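Long-range contacts in malonyl CoA-acyl carrier protein transacylase (Staphylococcus aureus, PDB 3IM9), which transfers the malonyl group of malonyl-CoA to holo-acyl carrier protein, supplying malonyl-ACP for fatty acid biosynthesis: residues Gln22-Ala27 with Phe57-Gly62; Leu48-Leu53 with Thr67-Pro72; Asp276-Ile281 with Val298-Ile303. All coordinates share one frame; numbering follows the deposited sequence.

Contacts 1 and 2 are neighbours: their centres lie about 11 Å apart, and they touch where Gln22 OE1 packs on Thr70 CG2 at 3.4 Å. Along the chain their segments alternate, 22-27, 48-53, 57-62 and 67-72, and helix 52-57 links them, its first two residues belonging to contact 2 and its last to contact 1. Contact 3 follows much later, centre to centre about 25 Å from contact 1 and 27 Å from contact 2, and pairs the last two strands of the four-stranded parallel sheet. Early in the sequence helices and loops pack together; the sheet's edge pair comes near the C-terminal end, all within one acyl transferase domain.

Contact 1 (Gln22-Ala27 with Phe57-Gly62); sequences QKVGMA and FTDEEG
Phe57 and Val24 carry most of the side-chain contact between two irregular segments, one following strand 11-16 and the other running off the end of helix 52-57. Side-chain packing begins with Val24, whose two methyl groups divide the work. CG1, anti to the backbone N (chi1 -178°), rests 3.6 Å from Thr58 O, while CG2 lies 3.9 Å from Asp59 CB, the two side chains crossing at about a right angle. A short branched residue suits this place because it can touch two successive residues without burying a polar end. Further along, Ala27 CB stands 4.1 Å from Phe57 CE1; a small methyl lets the backbone of Ala27 come close to the ring.

Contacts to carbonyl oxygens form the second group. Met26 O approaches the Phe57 ring at its edge and in its plane, 3.3 Å from CD1, where the weakly positive C-H rim can meet an oxygen. Phe57 O in turn receives a CA-H...O contact from Gly25 CA at 3.4 Å. Gly25 is the third residue of the type II beta turn Lys23-Met26, and its positive phi of 109° explains the glycine: a CB here would press on the carbonyl oxygen of Val24.

No hydrogen bond crosses between the segments; such bonds shape each loop from within. Met26 N closes the first turn on Lys23 O, and Gly62 N closes a type I turn on Asp59 O. The carboxylate of Asp59 binds the backbone N atoms of Lys63 and Leu64, and Thr58 OG1 is tied back to Glu54. A backbone hydrogen bond between Gly25 and Met56 joins the first loop to helix 52-57, while the Met26 side chain packs against Leu74 and His77 of helix 67-84, so the loop packs against both helices.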
# COMPACT_ATOMS: atom_id res chain seq x y z
N GLN A 22 9.07 4.72 -0.90
CA GLN A 22 9.67 5.52 -1.98
C GLN A 22 11.15 5.85 -1.64
O GLN A 22 11.52 5.93 -0.43
CB GLN A 22 8.86 6.81 -2.20
CG GLN A 22 8.92 7.88 -1.07
CD GLN A 22 8.04 7.60 0.10
OE1 GLN A 22 7.28 6.63 0.18
NE2 GLN A 22 8.18 8.50 1.08
N LYS A 23 11.90 6.22 -2.67
CA LYS A 23 13.26 6.72 -2.49
C LYS A 23 13.63 7.51 -3.69
O LYS A 23 13.26 7.08 -4.81
CB LYS A 23 14.27 5.58 -2.27
CG LYS A 23 14.33 4.53 -3.35
CD LYS A 23 15.48 3.52 -2.89
CE LYS A 23 16.06 2.73 -4.07
NZ LYS A 23 16.61 3.64 -5.18
N VAL A 24 14.35 8.64 -3.47
CA VAL A 24 14.85 9.38 -4.60
C VAL A 24 15.79 8.49 -5.40
O VAL A 24 16.67 7.77 -4.88
CB VAL A 24 15.54 10.68 -4.20
CG1 VAL A 24 15.98 11.40 -5.50
CG2 VAL A 24 14.59 11.50 -3.34
N GLY A 25 15.53 8.44 -6.71
CA GLY A 25 16.29 7.61 -7.64
C GLY A 25 15.44 6.43 -8.13
O GLY A 25 15.84 5.70 -9.05
N MET A 26 14.27 6.22 -7.52
CA MET A 26 13.43 5.07 -7.86
C MET A 26 13.08 5.04 -9.34
O MET A 26 12.60 6.05 -9.92
CB MET A 26 12.17 5.04 -7.00
CG MET A 26 11.31 6.32 -7.15
SD MET A 26 10.00 6.45 -5.86
CE MET A 26 8.82 5.18 -6.45
N ALA A 27 13.36 3.86 -9.94
CA ALA A 27 13.08 3.56 -11.37
C ALA A 27 14.09 4.21 -12.32
O ALA A 27 13.91 4.01 -13.55
CB ALA A 27 11.57 3.88 -11.76
N PHE A 57 13.29 10.60 -9.88
CA PHE A 57 14.71 10.33 -10.08
C PHE A 57 15.65 11.28 -9.36
O PHE A 57 16.73 10.75 -8.97
CB PHE A 57 15.07 10.44 -11.61
CG PHE A 57 14.29 9.50 -12.53
CD1 PHE A 57 13.59 8.34 -12.10
CD2 PHE A 57 14.32 9.80 -13.94
CE1 PHE A 57 12.86 7.51 -13.02
CE2 PHE A 57 13.63 8.95 -14.80
CZ PHE A 57 12.92 7.81 -14.39
N THR A 58 15.34 12.57 -9.23
CA THR A 58 16.26 13.49 -8.62
C THR A 58 15.56 14.35 -7.53
O THR A 58 16.25 14.81 -6.60
CB THR A 58 16.93 14.41 -9.66
OG1 THR A 58 15.98 14.92 -10.57
CG2 THR A 58 17.85 13.56 -10.54
N ASP A 59 14.24 14.59 -7.62
CA ASP A 59 13.42 15.32 -6.65
C ASP A 59 14.09 16.62 -6.18
O ASP A 59 14.28 16.84 -4.98
CB ASP A 59 13.10 14.46 -5.48
CG ASP A 59 11.95 15.05 -4.67
OD1 ASP A 59 11.83 14.63 -3.47
OD2 ASP A 59 11.18 15.85 -5.22
N GLU A 60 14.33 17.50 -7.13
CA GLU A 60 15.04 18.73 -6.74
C GLU A 60 14.13 19.62 -5.83
O GLU A 60 14.69 20.47 -5.11
CB GLU A 60 15.47 19.49 -7.97
CG GLU A 60 14.29 20.05 -8.70
CD GLU A 60 14.60 21.08 -9.87
OE1 GLU A 60 15.75 21.60 -9.98
OE2 GLU A 60 13.65 21.36 -10.65
N GLU A 61 12.80 19.48 -5.90
CA GLU A 61 11.83 20.21 -5.05
C GLU A 61 11.59 19.51 -3.70
O GLU A 61 10.84 20.09 -2.88
CB GLU A 61 10.53 20.55 -5.75
CG GLU A 61 10.76 21.35 -6.98
CD GLU A 61 9.49 21.80 -7.70
OE1 GLU A 61 9.58 22.89 -8.26
OE2 GLU A 61 8.41 21.16 -7.75
N GLY A 62 12.25 18.40 -3.43
CA GLY A 62 12.05 17.64 -2.18
C GLY A 62 10.58 17.32 -1.89
O GLY A 62 10.13 17.39 -0.70

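Contact 2 (Leu48-Leu53 with Thr67-Pro72); sequences LDFDIL and TENTQP. With ACT (acetate ion), chain C.
Phe50 takes Asn69 OD1 over one face of its ring and meets Pro72 at the edge. From CB, chi1 of 70° places CG between the backbone N and the carbonyl carbon and sends the ring toward helix 67-84. CD2 is 3.9 Å from Asn69 OD1, and CE2 comes closer, 3.6 Å from that same oxygen, which is offset toward the rim; ring and amide planes are 45° apart. At the tip, CZ lies 3.8 Å from Asn69 OD1 and, at the ring edge, 4.1 Å from Pro72 CG.

The contact packs the loop leading into helix 52-57 against the first turns of helix 67-84. Asp51 is the N-cap of the earlier helix, its OD1 accepting from Glu54 N. An asparagine suits the buried spot under the ring because its amide is satisfied at both ends: ND2 bonds Lys63 O, and OD1 accepts from Arg120 of helix 112-128.

Apolar tips complete the packing round Pro72, whose compact ring offers them a hydrocarbon surface. Leu48 CD1 lies 3.8 Å and Ile52 CD1 4.4 Å from Pro72 CB. Thr67 N donates at 2.8 Å to an oxygen of an acetate, probably from the crystallisation liquor.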
# COMPACT_ATOMS: atom_id res chain seq x y z
N LEU A 48 0.44 12.95 -16.26
CA LEU A 48 0.38 13.80 -15.09
C LEU A 48 0.74 15.26 -15.30
O LEU A 48 1.63 15.58 -16.16
CB LEU A 48 1.28 13.16 -14.00
CG LEU A 48 0.78 11.76 -13.55
CD1 LEU A 48 1.76 11.03 -12.79
CD2 LEU A 48 -0.52 11.87 -12.69
N ASP A 49 0.17 16.11 -14.45
CA ASP A 49 0.34 17.56 -14.53
C ASP A 49 1.56 18.07 -13.75
O ASP A 49 1.69 19.27 -13.51
CB ASP A 49 -0.99 18.27 -14.06
CG ASP A 49 -1.28 18.12 -12.58
OD1 ASP A 49 -0.53 17.48 -11.82
OD2 ASP A 49 -2.39 18.64 -12.18
N PHE A 50 2.45 17.17 -13.28
CA PHE A 50 3.71 17.63 -12.74
C PHE A 50 4.79 16.70 -13.31
O PHE A 50 4.44 15.68 -13.98
CB PHE A 50 3.71 17.57 -11.20
CG PHE A 50 3.73 16.12 -10.63
CD1 PHE A 50 2.56 15.32 -10.66
CD2 PHE A 50 4.86 15.64 -9.93
CE1 PHE A 50 2.56 14.02 -10.12
CE2 PHE A 50 4.88 14.37 -9.44
CZ PHE A 50 3.68 13.54 -9.50
N ASP A 51 6.07 17.05 -13.07
CA ASP A 51 7.16 16.28 -13.65
C ASP A 51 7.43 15.09 -12.76
O ASP A 51 8.31 15.07 -11.85
CB ASP A 51 8.42 17.14 -13.79
CG ASP A 51 9.44 16.49 -14.66
OD1 ASP A 51 9.45 15.26 -14.81
OD2 ASP A 51 10.31 17.25 -15.17
N ILE A 52 6.63 14.06 -13.01
CA ILE A 52 6.72 12.83 -12.16
C ILE A 52 8.08 12.15 -12.25
O ILE A 52 8.63 11.70 -11.26
CB ILE A 52 5.58 11.79 -12.53
CG1 ILE A 52 5.66 10.54 -11.63
CG2 ILE A 52 5.58 11.57 -14.08
CD1 ILE A 52 5.33 10.81 -10.23
N LEU A 53 8.66 12.13 -13.46
CA LEU A 53 9.94 11.46 -13.53
C LEU A 53 11.09 12.22 -12.82
O LEU A 53 11.92 11.59 -12.18
CB LEU A 53 10.33 11.10 -15.02
CG LEU A 53 9.23 10.32 -15.77
CD1 LEU A 53 9.78 9.95 -17.16
CD2 LEU A 53 8.87 9.03 -15.04
N THR A 67 2.41 12.84 -0.29
CA THR A 67 1.59 11.70 -0.82
C THR A 67 0.89 11.98 -2.15
O THR A 67 0.72 11.02 -2.94
CB THR A 67 0.62 11.24 0.27
OG1 THR A 67 0.20 9.90 -0.05
CG2 THR A 67 -0.55 12.17 0.46
N GLU A 68 0.56 13.26 -2.46
CA GLU A 68 -0.06 13.56 -3.79
C GLU A 68 0.91 13.21 -4.93
O GLU A 68 0.47 12.90 -6.08
CB GLU A 68 -0.58 15.02 -3.88
CG GLU A 68 0.46 16.08 -3.69
CD GLU A 68 0.72 16.49 -2.27
OE1 GLU A 68 1.01 17.70 -2.13
OE2 GLU A 68 0.74 15.70 -1.31
N ASN A 69 2.19 13.28 -4.63
CA ASN A 69 3.27 12.86 -5.56
C ASN A 69 3.72 11.44 -5.35
O ASN A 69 3.95 10.70 -6.33
CB ASN A 69 4.47 13.76 -5.45
CG ASN A 69 4.08 15.23 -5.51
OD1 ASN A 69 3.33 15.63 -6.39
ND2 ASN A 69 4.62 16.06 -4.56
N THR A 70 3.81 10.98 -4.09
CA THR A 70 4.38 9.66 -3.85
C THR A 70 3.45 8.60 -4.41
O THR A 70 3.92 7.55 -4.87
CB THR A 70 4.43 9.34 -2.32
OG1 THR A 70 4.77 10.57 -1.58
CG2 THR A 70 5.55 8.31 -2.15
N GLN A 71 2.14 8.81 -4.31
CA GLN A 71 1.21 7.74 -4.77
C GLN A 71 1.40 7.40 -6.27
O GLN A 71 1.60 6.23 -6.60
CB GLN A 71 -0.22 8.05 -4.42
CG GLN A 71 -0.44 8.00 -2.87
CD GLN A 71 -1.88 8.09 -2.47
OE1 GLN A 71 -2.77 7.52 -3.13
NE2 GLN A 71 -2.16 8.84 -1.36
N PRO A 72 1.32 8.38 -7.17
CA PRO A 72 1.55 8.03 -8.58
C PRO A 72 2.99 7.61 -8.80
O PRO A 72 3.21 6.74 -9.66
CB PRO A 72 1.26 9.37 -9.36
CG PRO A 72 1.29 10.45 -8.29
CD PRO A 72 0.80 9.76 -7.02
C ACT C . 1.89 12.67 3.15
O ACT C . 2.06 13.57 2.34
OXT ACT C . 0.82 12.82 3.82
CH3 ACT C . 2.82 11.53 3.35

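Contact 3 (Asp276-Ile281 with Val298-Ile303); sequences DHFIEI and VKLTSI
Thr301 OG1 and His277 NE2 share a nearly straight hydrogen bond (2.7 Å, 170°) across two parallel strands, and either could be the donor. The hydroxyl oxygen lies in the plane of the imidazole at its edge, and histidine suits the place because a ring nitrogen can bond while the faces pack on hydrocarbon. The strands, 275-281 and 299-303, are joined through helix 286-294 in a beta-alpha-beta unit, and 299-303 forms an outer strand of the four-stranded parallel sheet. Over these short segments the strand axes are 17° apart.

The backbone ladder alternates in the parallel manner: Phe278 gives its N-H to Lys299 O and receives that of Thr301, and Glu280 does the same between Thr301 O and Ile303 N. Lys299 N approaches Asp276 O from above the Asp276 carbonyl plane.

Beta-branched residues suit the extended backbone. On the face carrying His277, Ile279 CG2 meets Ile303 CG1 at 3.9 Å. On the other face, Leu300 CD2 touches Phe278 CB at 3.8 Å. Just before the strand, Val298 CG2 comes to the edge of the Phe278 ring, 3.7 Å from CD1. Large apolar side chains suit this region because helices 286-294 (Ile291) and 263-272 (Ile271) cover it. Glu280 is buried on the face of Phe278, its carboxylate held by Ser288 OG and Leu287 N.

Ile279 CG1 lies over one face of the His277 ring near the rim, and the aliphatic chain of Lys299 passes over the opposite face, CD standing 3.7 Å from the ring centroid and 13° off its normal in a CH-pi contact.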
# COMPACT_ATOMS: atom_id res chain seq x y z
N ASP A 276 2.81 -19.83 -0.70
CA ASP A 276 4.08 -20.01 0.01
C ASP A 276 5.24 -19.23 -0.60
O ASP A 276 6.37 -19.44 -0.26
CB ASP A 276 4.45 -21.50 0.18
CG ASP A 276 4.54 -22.18 -1.10
OD1 ASP A 276 4.65 -23.44 -1.08
OD2 ASP A 276 4.47 -21.55 -2.16
N HIS A 277 4.90 -18.35 -1.51
CA HIS A 277 5.94 -17.51 -2.13
C HIS A 277 5.26 -16.15 -2.42
O HIS A 277 4.23 -16.05 -3.07
CB HIS A 277 6.37 -18.14 -3.47
CG HIS A 277 7.56 -17.44 -4.13
ND1 HIS A 277 7.99 -17.71 -5.42
CD2 HIS A 277 8.42 -16.49 -3.65
CE1 HIS A 277 9.04 -16.95 -5.70
NE2 HIS A 277 9.31 -16.19 -4.65
N PHE A 278 5.85 -15.11 -1.82
CA PHE A 278 5.38 -13.75 -2.06
C PHE A 278 6.52 -13.04 -2.81
O PHE A 278 7.66 -13.02 -2.34
CB PHE A 278 5.16 -13.04 -0.71
CG PHE A 278 3.98 -13.58 0.07
CD1 PHE A 278 4.18 -14.66 1.00
CD2 PHE A 278 2.74 -13.03 -0.12
CE1 PHE A 278 3.07 -15.16 1.72
CE2 PHE A 278 1.61 -13.50 0.62
CZ PHE A 278 1.81 -14.58 1.53
N ILE A 279 6.15 -12.34 -3.84
CA ILE A 279 7.09 -11.56 -4.68
C ILE A 279 6.64 -10.12 -4.53
O ILE A 279 5.61 -9.69 -5.05
CB ILE A 279 6.98 -11.97 -6.09
CG1 ILE A 279 7.36 -13.49 -6.20
CG2 ILE A 279 8.03 -11.14 -6.98
CD1 ILE A 279 7.26 -14.03 -7.73
N GLU A 280 7.53 -9.35 -3.85
CA GLU A 280 7.34 -7.87 -3.70
C GLU A 280 7.93 -7.14 -4.89
O GLU A 280 9.06 -7.45 -5.34
CB GLU A 280 7.96 -7.48 -2.39
CG GLU A 280 7.65 -5.96 -2.05
CD GLU A 280 8.16 -5.58 -0.69
OE1 GLU A 280 8.88 -6.34 -0.00
OE2 GLU A 280 7.74 -4.46 -0.28
N ILE A 281 7.18 -6.20 -5.46
CA ILE A 281 7.61 -5.55 -6.70
C ILE A 281 7.44 -4.02 -6.47
O ILE A 281 6.31 -3.49 -6.34
CB ILE A 281 6.72 -6.00 -7.91
CG1 ILE A 281 6.91 -7.53 -8.02
CG2 ILE A 281 7.11 -5.22 -9.20
CD1 ILE A 281 5.90 -8.11 -9.12
N VAL A 298 7.44 -18.98 4.75
CA VAL A 298 7.16 -18.75 3.36
C VAL A 298 8.37 -18.11 2.61
O VAL A 298 9.19 -17.40 3.18
CB VAL A 298 5.90 -17.84 3.14
CG1 VAL A 298 4.65 -18.56 3.69
CG2 VAL A 298 6.06 -16.38 3.75
N LYS A 299 8.44 -18.33 1.31
CA LYS A 299 9.55 -17.77 0.53
C LYS A 299 9.28 -16.30 0.13
O LYS A 299 8.14 -16.00 -0.20
CB LYS A 299 9.74 -18.56 -0.76
CG LYS A 299 10.83 -18.05 -1.72
CD LYS A 299 10.95 -19.03 -2.89
CE LYS A 299 12.04 -18.62 -3.88
NZ LYS A 299 13.38 -18.41 -3.23
N LEU A 300 10.31 -15.46 0.20
CA LEU A 300 10.15 -14.04 -0.12
C LEU A 300 11.12 -13.65 -1.20
O LEU A 300 12.31 -13.96 -1.09
CB LEU A 300 10.41 -13.20 1.17
CG LEU A 300 9.41 -13.49 2.31
CD1 LEU A 300 9.89 -12.92 3.67
CD2 LEU A 300 7.96 -13.13 1.93
N THR A 301 10.62 -13.07 -2.28
CA THR A 301 11.44 -12.51 -3.32
C THR A 301 11.16 -11.03 -3.45
O THR A 301 9.99 -10.64 -3.39
CB THR A 301 11.11 -13.20 -4.67
OG1 THR A 301 11.48 -14.61 -4.54
CG2 THR A 301 11.89 -12.53 -5.83
N SER A 302 12.23 -10.22 -3.62
CA SER A 302 12.01 -8.78 -3.82
C SER A 302 12.53 -8.40 -5.21
O SER A 302 13.71 -8.74 -5.52
CB SER A 302 12.74 -7.95 -2.73
OG SER A 302 12.88 -6.59 -3.17
N ILE A 303 11.71 -7.69 -6.00
CA ILE A 303 12.08 -7.13 -7.32
C ILE A 303 12.08 -5.62 -7.20
O ILE A 303 10.99 -5.02 -7.05
CB ILE A 303 11.12 -7.59 -8.47
CG1 ILE A 303 10.99 -9.11 -8.45
CG2 ILE A 303 11.53 -7.03 -9.83
CD1 ILE A 303 12.18 -9.82 -8.80